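Inositol dehydrogenase (Lactobacillus casei, PDB 4MKX) probably oxidises scyllo-inositol with NAD as cofactor, as a tetrameric sugar alcohol dehydrogenase of the Gfo/Idh/MocA family. Local coordinates at residues R273-V285 and I291-F303. Sequence-based numbering, arbitrary orientation.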
ATOM      1  N   ARG A 273      11.013  -6.963   0.556  1.00  7.09           N
ATOM      2  CA  ARG A 273      11.440  -5.742   1.204  1.00  7.58           C
ATOM      3  C   ARG A 273      10.942  -5.743   2.630  1.00  6.89           C
ATOM      4  O   ARG A 273       9.812  -6.118   2.911  1.00  8.91           O
ATOM      5  CB  ARG A 273      10.916  -4.510   0.449  1.00  5.88           C
ATOM      6  CG  ARG A 273      11.586  -4.330  -0.891  1.00  8.45           C
ATOM      7  CD  ARG A 273      11.034  -3.138  -1.643  1.00  8.46           C
ATOM      8  NE  ARG A 273      11.848  -2.877  -2.824  1.00  8.77           N
ATOM      9  CZ  ARG A 273      11.454  -2.152  -3.862  1.00  9.65           C
ATOM     10  NH1 ARG A 273      10.238  -1.633  -3.880  1.00 11.75           N
ATOM     11  NH2 ARG A 273      12.273  -1.968  -4.891  1.00 12.34           N
ATOM     12  N   ILE A 274      11.820  -5.345   3.530  1.00  6.89           N
ATOM     13  CA  ILE A 274      11.473  -5.175   4.923  1.00  6.60           C
ATOM     14  C   ILE A 274      11.347  -3.675   5.141  1.00  8.72           C
ATOM     15  O   ILE A 274      12.317  -2.940   4.983  1.00  8.10           O
ATOM     16  CB  ILE A 274      12.572  -5.754   5.808  1.00  8.85           C
ATOM     17  CG1 ILE A 274      12.781  -7.224   5.436  1.00 12.45           C
ATOM     18  CG2 ILE A 274      12.215  -5.581   7.275  1.00  9.88           C
ATOM     19  CD1 ILE A 274      14.188  -7.711   5.664  1.00 15.14           C
ATOM     20  N   ALA A 275      10.125  -3.236   5.453  1.00  7.47           N
ATOM     21  CA  ALA A 275       9.786  -1.827   5.664  1.00  7.11           C
ATOM     22  C   ALA A 275      10.134  -0.947   4.473  1.00  9.36           C
ATOM     23  O   ALA A 275      10.819   0.063   4.611  1.00 11.45           O
ATOM     24  CB  ALA A 275      10.409  -1.288   6.948  1.00  9.97           C
ATOM     25  N   GLN A 276       9.633  -1.359   3.314  1.00  8.79           N
ATOM     26  CA  GLN A 276       9.640  -0.554   2.097  1.00  9.90           C
ATOM     27  C   GLN A 276       9.327   0.901   2.425  1.00 11.36           C
ATOM     28  O   GLN A 276       9.996   1.822   1.931  1.00 13.07           O
ATOM     29  CB  GLN A 276       8.582  -1.141   1.168  1.00 11.64           C
ATOM     30  CG  GLN A 276       8.378  -0.430  -0.124  1.00 16.71           C
ATOM     31  CD  GLN A 276       7.563  -1.261  -1.075  1.00 15.66           C
ATOM     32  OE1 GLN A 276       8.107  -1.848  -1.996  1.00 17.45           O
ATOM     33  NE2 GLN A 276       6.249  -1.313  -0.863  1.00 15.45           N
ATOM     34  N   VAL A 277       8.322   1.105   3.275  1.00 10.87           N
ATOM     35  CA  VAL A 277       8.124   2.402   3.910  1.00 12.90           C
ATOM     36  C   VAL A 277       7.942   2.171   5.407  1.00 11.50           C
ATOM     37  O   VAL A 277       7.446   1.118   5.828  1.00 11.68           O
ATOM     38  CB  VAL A 277       6.927   3.160   3.309  1.00 12.81           C
ATOM     39  CG1 VAL A 277       7.207   3.551   1.846  1.00 18.23           C
ATOM     40  CG2 VAL A 277       5.675   2.312   3.411  1.00 15.35           C
ATOM     41  N   PRO A 278       8.374   3.133   6.232  1.00 11.60           N
ATOM     42  CA  PRO A 278       8.365   2.855   7.671  1.00 13.53           C
ATOM     43  C   PRO A 278       7.003   3.103   8.312  1.00 14.80           C
ATOM     44  O   PRO A 278       6.822   4.103   9.004  1.00 12.93           O
ATOM     45  CB  PRO A 278       9.392   3.846   8.227  1.00 15.70           C
ATOM     46  CG  PRO A 278       9.430   4.979   7.228  1.00 14.12           C
ATOM     47  CD  PRO A 278       9.105   4.371   5.879  1.00 15.12           C
ATOM     48  N   GLU A 279       6.062   2.191   8.100  1.00 14.01           N
ATOM     49  CA  GLU A 279       4.709   2.366   8.618  1.00 12.92           C
ATOM     50  C   GLU A 279       4.690   2.430  10.145  1.00  9.99           C
ATOM     51  O   GLU A 279       5.265   1.565  10.823  1.00 14.62           O
ATOM     52  CB  GLU A 279       3.826   1.207   8.157  1.00 16.23           C
ATOM     53  CG  GLU A 279       3.855   0.975   6.671  1.00 17.97           C
ATOM     54  CD  GLU A 279       3.290  -0.377   6.282  1.00 21.50           C
ATOM     55  OE1 GLU A 279       2.863  -1.137   7.179  1.00 27.35           O
ATOM     56  OE2 GLU A 279       3.269  -0.674   5.073  1.00 23.15           O
ATOM     57  N   LYS A 280       4.015   3.441  10.691  1.00  9.93           N
ATOM     58  CA  LYS A 280       3.912   3.614  12.147  1.00 11.55           C
ATOM     59  C   LYS A 280       3.024   2.569  12.816  1.00  9.44           C
ATOM     60  O   LYS A 280       3.334   2.061  13.898  1.00 11.18           O
ATOM     61  CB  LYS A 280       3.321   4.999  12.463  1.00 11.18           C
ATOM     62  CG  LYS A 280       3.333   5.371  13.944  1.00 11.70           C
ATOM     63  CD  LYS A 280       2.777   6.771  14.164  1.00 14.55           C
ATOM     64  CE  LYS A 280       2.817   7.154  15.624  1.00 22.79           C
ATOM     65  NZ  LYS A 280       4.226   7.212  16.079  1.00 28.42           N
ATOM     66  N   ASN A 281       1.908   2.263  12.163  1.00 10.17           N
ATOM     67  CA  ASN A 281       0.851   1.449  12.755  1.00  6.69           C
ATOM     68  C   ASN A 281      -0.103   1.020  11.644  1.00  7.65           C
ATOM     69  O   ASN A 281       0.281   1.060  10.482  1.00 10.63           O
ATOM     70  CB  ASN A 281       0.117   2.225  13.845  1.00 11.09           C
ATOM     71  CG  ASN A 281      -0.417   3.566  13.366  1.00 12.09           C
ATOM     72  OD1 ASN A 281      -0.751   3.742  12.198  1.00 12.40           O
ATOM     73  ND2 ASN A 281      -0.467   4.530  14.280  1.00 15.15           N
ATOM     74  N   LEU A 282      -1.332   0.633  11.993  1.00  7.16           N
ATOM     75  CA  LEU A 282      -2.276   0.144  10.981  1.00  6.94           C
ATOM     76  C   LEU A 282      -3.276   1.202  10.528  1.00  9.82           C
ATOM     77  O   LEU A 282      -4.274   0.862   9.893  1.00  8.24           O
ATOM     78  CB  LEU A 282      -3.051  -1.085  11.501  1.00  7.61           C
ATOM     79  CG  LEU A 282      -2.155  -2.285  11.814  1.00 10.33           C
ATOM     80  CD1 LEU A 282      -2.919  -3.342  12.594  1.00 13.28           C
ATOM     81  CD2 LEU A 282      -1.658  -2.844  10.493  1.00 15.55           C
ATOM     82  N   VAL A 283      -2.991   2.473  10.820  1.00  8.42           N
ATOM     83  CA  VAL A 283      -3.914   3.565  10.468  1.00  9.10           C
ATOM     84  C   VAL A 283      -3.571   4.253   9.150  1.00  9.29           C
ATOM     85  O   VAL A 283      -2.437   4.688   8.915  1.00 11.52           O
ATOM     86  CB  VAL A 283      -4.002   4.643  11.587  1.00  9.50           C
ATOM     87  CG1 VAL A 283      -5.018   5.731  11.189  1.00 10.66           C
ATOM     88  CG2 VAL A 283      -4.390   4.009  12.929  1.00  9.60           C
ATOM     89  N   THR A 284      -4.573   4.335   8.279  1.00  8.52           N
ATOM     90  CA  THR A 284      -4.476   5.108   7.060  1.00 10.50           C
ATOM     91  C   THR A 284      -5.392   6.314   7.206  1.00  9.61           C
ATOM     92  O   THR A 284      -6.518   6.187   7.673  1.00 10.14           O
ATOM     93  CB  THR A 284      -4.944   4.268   5.857  1.00 10.27           C
ATOM     94  OG1 THR A 284      -4.098   3.117   5.722  1.00 15.05           O
ATOM     95  CG2 THR A 284      -4.851   5.084   4.572  1.00 12.42           C
ATOM     96  N   VAL A 285      -4.892   7.486   6.822  1.00  8.44           N
ATOM     97  CA  VAL A 285      -5.653   8.729   6.907  1.00 10.26           C
ATOM     98  C   VAL A 285      -5.917   9.240   5.503  1.00  9.41           C
ATOM     99  O   VAL A 285      -5.047   9.188   4.637  1.00  9.45           O
ATOM    100  CB  VAL A 285      -4.856   9.788   7.692  1.00 12.10           C
ATOM    101  CG1 VAL A 285      -5.644  11.102   7.782  1.00 13.86           C
ATOM    102  CG2 VAL A 285      -4.531   9.282   9.089  1.00 14.63           C
ATOM    103  N   ILE A 291      -3.905  10.154   0.331  1.00  8.25           N
ATOM    104  CA  ILE A 291      -3.918   9.007   1.242  1.00  8.58           C
ATOM    105  C   ILE A 291      -2.603   9.032   2.022  1.00  9.12           C
ATOM    106  O   ILE A 291      -1.534   8.965   1.419  1.00  9.45           O
ATOM    107  CB  ILE A 291      -4.003   7.673   0.458  1.00 12.32           C
ATOM    108  CG1 ILE A 291      -5.142   7.705  -0.570  1.00 13.87           C
ATOM    109  CG2 ILE A 291      -4.156   6.503   1.407  1.00 11.97           C
ATOM    110  CD1 ILE A 291      -6.512   7.974   0.024  1.00 18.93           C
ATOM    111  N   ILE A 292      -2.681   9.102   3.350  1.00  7.24           N
ATOM    112  CA  ILE A 292      -1.491   9.248   4.197  1.00 10.29           C
ATOM    113  C   ILE A 292      -1.294   8.054   5.132  1.00 10.18           C
ATOM    114  O   ILE A 292      -2.225   7.668   5.835  1.00 10.31           O
ATOM    115  CB  ILE A 292      -1.619  10.519   5.071  1.00 12.12           C
ATOM    116  CG1 ILE A 292      -1.776  11.748   4.174  1.00 17.73           C
ATOM    117  CG2 ILE A 292      -0.393  10.686   5.986  1.00 15.71           C
ATOM    118  CD1 ILE A 292      -2.461  12.910   4.863  1.00 24.97           C
ATOM    119  N   ARG A 293      -0.083   7.488   5.142  1.00  8.51           N
ATOM    120  CA  ARG A 293       0.338   6.532   6.179  1.00 11.86           C
ATOM    121  C   ARG A 293       1.340   7.211   7.097  1.00  8.63           C
ATOM    122  O   ARG A 293       2.412   7.620   6.662  1.00 10.81           O
ATOM    123  CB  ARG A 293       1.000   5.281   5.571  1.00 14.50           C
ATOM    124  CG  ARG A 293       0.043   4.220   5.023  1.00 22.57           C
ATOM    125  CD  ARG A 293      -0.922   3.681   6.101  1.00 21.06           C
ATOM    126  NE  ARG A 293      -0.388   2.697   7.055  1.00 21.89           N
ATOM    127  CZ  ARG A 293      -0.341   1.381   6.835  1.00 20.70           C
ATOM    128  NH1 ARG A 293      -0.744   0.882   5.667  1.00 18.97           N
ATOM    129  NH2 ARG A 293       0.115   0.558   7.765  1.00 19.70           N
ATOM    130  N   PRO A 294       0.989   7.359   8.375  1.00  8.50           N
ATOM    131  CA  PRO A 294       1.968   7.934   9.309  1.00  7.66           C
ATOM    132  C   PRO A 294       3.181   7.017   9.461  1.00 12.26           C
ATOM    133  O   PRO A 294       3.054   5.807   9.272  1.00  9.24           O
ATOM    134  CB  PRO A 294       1.198   8.010  10.633  1.00 12.21           C
ATOM    135  CG  PRO A 294      -0.057   7.186  10.432  1.00 15.53           C
ATOM    136  CD  PRO A 294      -0.346   7.191   8.970  1.00 10.09           C
ATOM    137  N   THR A 295       4.334   7.582   9.808  1.00 10.51           N
ATOM    138  CA  THR A 295       5.580   6.822   9.848  1.00  9.37           C
ATOM    139  C   THR A 295       6.161   6.770  11.241  1.00 12.01           C
ATOM    140  O   THR A 295       5.865   7.618  12.080  1.00 12.35           O
ATOM    141  CB  THR A 295       6.638   7.493   8.963  1.00 11.26           C
ATOM    142  OG1 THR A 295       6.779   8.861   9.383  1.00 17.38           O
ATOM    143  CG2 THR A 295       6.211   7.470   7.503  1.00 14.83           C
ATOM    144  N   SER A 296       6.995   5.765  11.494  1.00 10.55           N
ATOM    145  CA  SER A 296       7.758   5.760  12.731  1.00 10.67           C
ATOM    146  C   SER A 296       8.829   6.845  12.650  1.00 11.18           C
ATOM    147  O   SER A 296       9.367   7.143  11.578  1.00 12.25           O
ATOM    148  CB  SER A 296       8.332   4.380  13.051  1.00 13.86           C
ATOM    149  OG  SER A 296       8.783   3.718  11.895  1.00 16.18           O
ATOM    150  N   GLN A 297       9.126   7.452  13.791  1.00 13.57           N
ATOM    151  CA  GLN A 297       9.881   8.703  13.803  1.00 14.98           C
ATOM    152  C   GLN A 297      11.316   8.570  14.266  1.00 14.69           C
ATOM    153  O   GLN A 297      12.149   9.418  13.956  1.00 16.32           O
ATOM    154  CB  GLN A 297       9.170   9.729  14.691  1.00 19.67           C
ATOM    155  CG  GLN A 297       7.870  10.216  14.111  1.00 19.55           C
ATOM    156  CD  GLN A 297       8.082  10.966  12.814  1.00 24.26           C
ATOM    157  OE1 GLN A 297       8.735  12.011  12.790  1.00 28.26           O
ATOM    158  NE2 GLN A 297       7.554  10.424  11.721  1.00 20.54           N
ATOM    159  N   ASN A 298      11.615   7.516  15.012  1.00 15.19           N
ATOM    160  CA  ASN A 298      12.958   7.356  15.547  1.00 13.56           C
ATOM    161  C   ASN A 298      13.232   5.917  15.883  1.00 14.46           C
ATOM    162  O   ASN A 298      12.313   5.094  15.908  1.00 12.85           O
ATOM    163  CB  ASN A 298      13.147   8.225  16.792  1.00 17.23           C
ATOM    164  CG  ASN A 298      11.951   8.186  17.717  1.00 19.37           C
ATOM    165  OD1 ASN A 298      11.572   7.129  18.238  1.00 20.37           O
ATOM    166  ND2 ASN A 298      11.337   9.346  17.927  1.00 26.48           N
ATOM    167  N   PHE A 299      14.494   5.613  16.167  1.00 12.53           N
ATOM    168  CA  PHE A 299      14.874   4.232  16.449  1.00 14.67           C
ATOM    169  C   PHE A 299      14.193   3.583  17.664  1.00 13.76           C
ATOM    170  O   PHE A 299      13.865   2.393  17.603  1.00 13.85           O
ATOM    171  CB  PHE A 299      16.401   4.029  16.432  1.00 13.26           C
ATOM    172  CG  PHE A 299      17.109   4.450  17.694  1.00 17.06           C
ATOM    173  CD1 PHE A 299      17.190   3.588  18.776  1.00 16.02           C
ATOM    174  CD2 PHE A 299      17.732   5.688  17.778  1.00 20.79           C
ATOM    175  CE1 PHE A 299      17.855   3.965  19.943  1.00 18.37           C
ATOM    176  CE2 PHE A 299      18.405   6.067  18.930  1.00 21.32           C
ATOM    177  CZ  PHE A 299      18.465   5.202  20.013  1.00 21.55           C
ATOM    178  N   PRO A 300      13.973   4.339  18.770  1.00 13.76           N
ATOM    179  CA  PRO A 300      13.338   3.644  19.891  1.00 13.06           C
ATOM    180  C   PRO A 300      11.924   3.199  19.560  1.00 12.93           C
ATOM    181  O   PRO A 300      11.503   2.153  20.039  1.00 13.05           O
ATOM    182  CB  PRO A 300      13.305   4.709  21.002  1.00 14.67           C
ATOM    183  CG  PRO A 300      14.382   5.656  20.650  1.00 15.36           C
ATOM    184  CD  PRO A 300      14.396   5.701  19.149  1.00 14.75           C
ATOM    185  N   GLU A 301      11.209   3.980  18.758  1.00 13.59           N
ATOM    186  CA  GLU A 301       9.876   3.594  18.324  1.00 12.24           C
ATOM    187  C   GLU A 301       9.927   2.383  17.376  1.00 12.35           C
ATOM    188  O   GLU A 301       9.198   1.404  17.563  1.00 14.52           O
ATOM    189  CB  GLU A 301       9.186   4.777  17.642  1.00 14.41           C
ATOM    190  CG  GLU A 301       7.832   4.416  17.064  1.00 14.94           C
ATOM    191  CD  GLU A 301       7.143   5.576  16.371  1.00 16.20           C
ATOM    192  OE1 GLU A 301       5.940   5.447  16.070  1.00 20.59           O
ATOM    193  OE2 GLU A 301       7.793   6.611  16.118  1.00 18.20           O
ATOM    194  N   ARG A 302      10.789   2.442  16.370  1.00 12.08           N
ATOM    195  CA  ARG A 302      10.843   1.376  15.363  1.00  8.53           C
ATOM    196  C   ARG A 302      11.325   0.061  15.967  1.00 11.00           C
ATOM    197  O   ARG A 302      10.810  -1.010  15.641  1.00  9.25           O
ATOM    198  CB  ARG A 302      11.774   1.784  14.216  1.00  9.97           C
ATOM    199  CG  ARG A 302      12.165   0.645  13.257  1.00 10.06           C
ATOM    200  CD  ARG A 302      10.945   0.112  12.461  1.00  9.34           C
ATOM    201  NE  ARG A 302      11.364  -0.990  11.587  1.00 11.03           N
ATOM    202  CZ  ARG A 302      11.412  -2.270  11.967  1.00 12.87           C
ATOM    203  NH1 ARG A 302      11.050  -2.615  13.204  1.00 10.74           N
ATOM    204  NH2 ARG A 302      11.828  -3.209  11.112  1.00 13.61           N
ATOM    205  N   PHE A 303      12.321   0.128  16.846  1.00  8.84           N
ATOM    206  CA  PHE A 303      12.944  -1.104  17.299  1.00  8.95           C
ATOM    207  C   PHE A 303      12.657  -1.456  18.740  1.00  8.54           C
ATOM    208  O   PHE A 303      13.379  -2.246  19.341  1.00 10.11           O
ATOM    209  CB  PHE A 303      14.457  -1.095  17.003  1.00  9.18           C
ATOM    210  CG  PHE A 303      14.776  -1.247  15.539  1.00 11.59           C
ATOM    211  CD1 PHE A 303      14.459  -2.427  14.875  1.00 10.98           C
ATOM    212  CD2 PHE A 303      15.373  -0.210  14.825  1.00 10.40           C
ATOM    213  CE1 PHE A 303      14.736  -2.581  13.519  1.00 11.34           C
ATOM    214  CE2 PHE A 303      15.654  -0.355  13.476  1.00 13.66           C
ATOM    215  CZ  PHE A 303      15.327  -1.537  12.813  1.00 11.92           C
TER
HETATM  216  O   HOH W   1       7.580   1.256  11.740  1.00 23.90           O
HETATM  217  O   HOH W   2       5.473   2.466  15.500  1.00 23.60           O
HETATM  218  O   HOH W   3       0.916   3.921   9.575  1.00 15.20           O
HETATM  219  O   HOH W   4      -2.707   2.095   3.598  1.00 26.58           O
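Val285 and Ile292 form an antiparallel hydrogen-bonded pair in the hairpin of strands 283-287 and 290-293. The two segments meet again nearer the base of the hairpin, where Lys280 N donates to Pro294 O (2.9 Å) and Ser296 N to Pro278 O (3.0 Å). Between these two places the Arg293 side chain carries the contact. Its chain bends at chi2 and chi3 (-59° and -78°), which folds the guanidinium back over the loop 279-282. There NH2 donates to Asn281 O at 2.8 Å, in the carbonyl plane. The Glu279 side chain covers one guanidinium face off-centre, its carboxylate inclined to that plane, and its OE1 makes a longer salt bridge to Arg293 NH2 (3.3 Å). Glu279 OE2 pairs with Arg293 of the second subunit, and Arg293 NH1 returns the bond to Glu279 of that chain. A water accepts from Arg293 NE and Asn281 N and donates to Pro294 O. An alanine in place of Arg293 would probably leave Asn281 O without this donor and the Glu279 carboxylates, which approach each other across the interface, without these arginine partners. Asn281 OD1 accepts from Val283 N, an Asx turn that shapes the loop. Pro294 packs its CD on Val283 O (3.3 Å). Lys280 chi1 (-172°) sends its chain past Thr295 O to cross Glu301 at about a right angle. Its NZ is modelled in a salt bridge with Glu301 OE1, so short that its exact length is doubtful. Glu301 OE2 also accepts from Gln297 N, so this carboxylate links helix 299-302 to Lys280 and to the turn before the helix. Neighbouring subunits extend both hairpin strands as antiparallel ladders. The chemistry is thus mostly polar, with charge pairs shared across the subunit interface, consistent with a hairpin that helps hold the tetramer together.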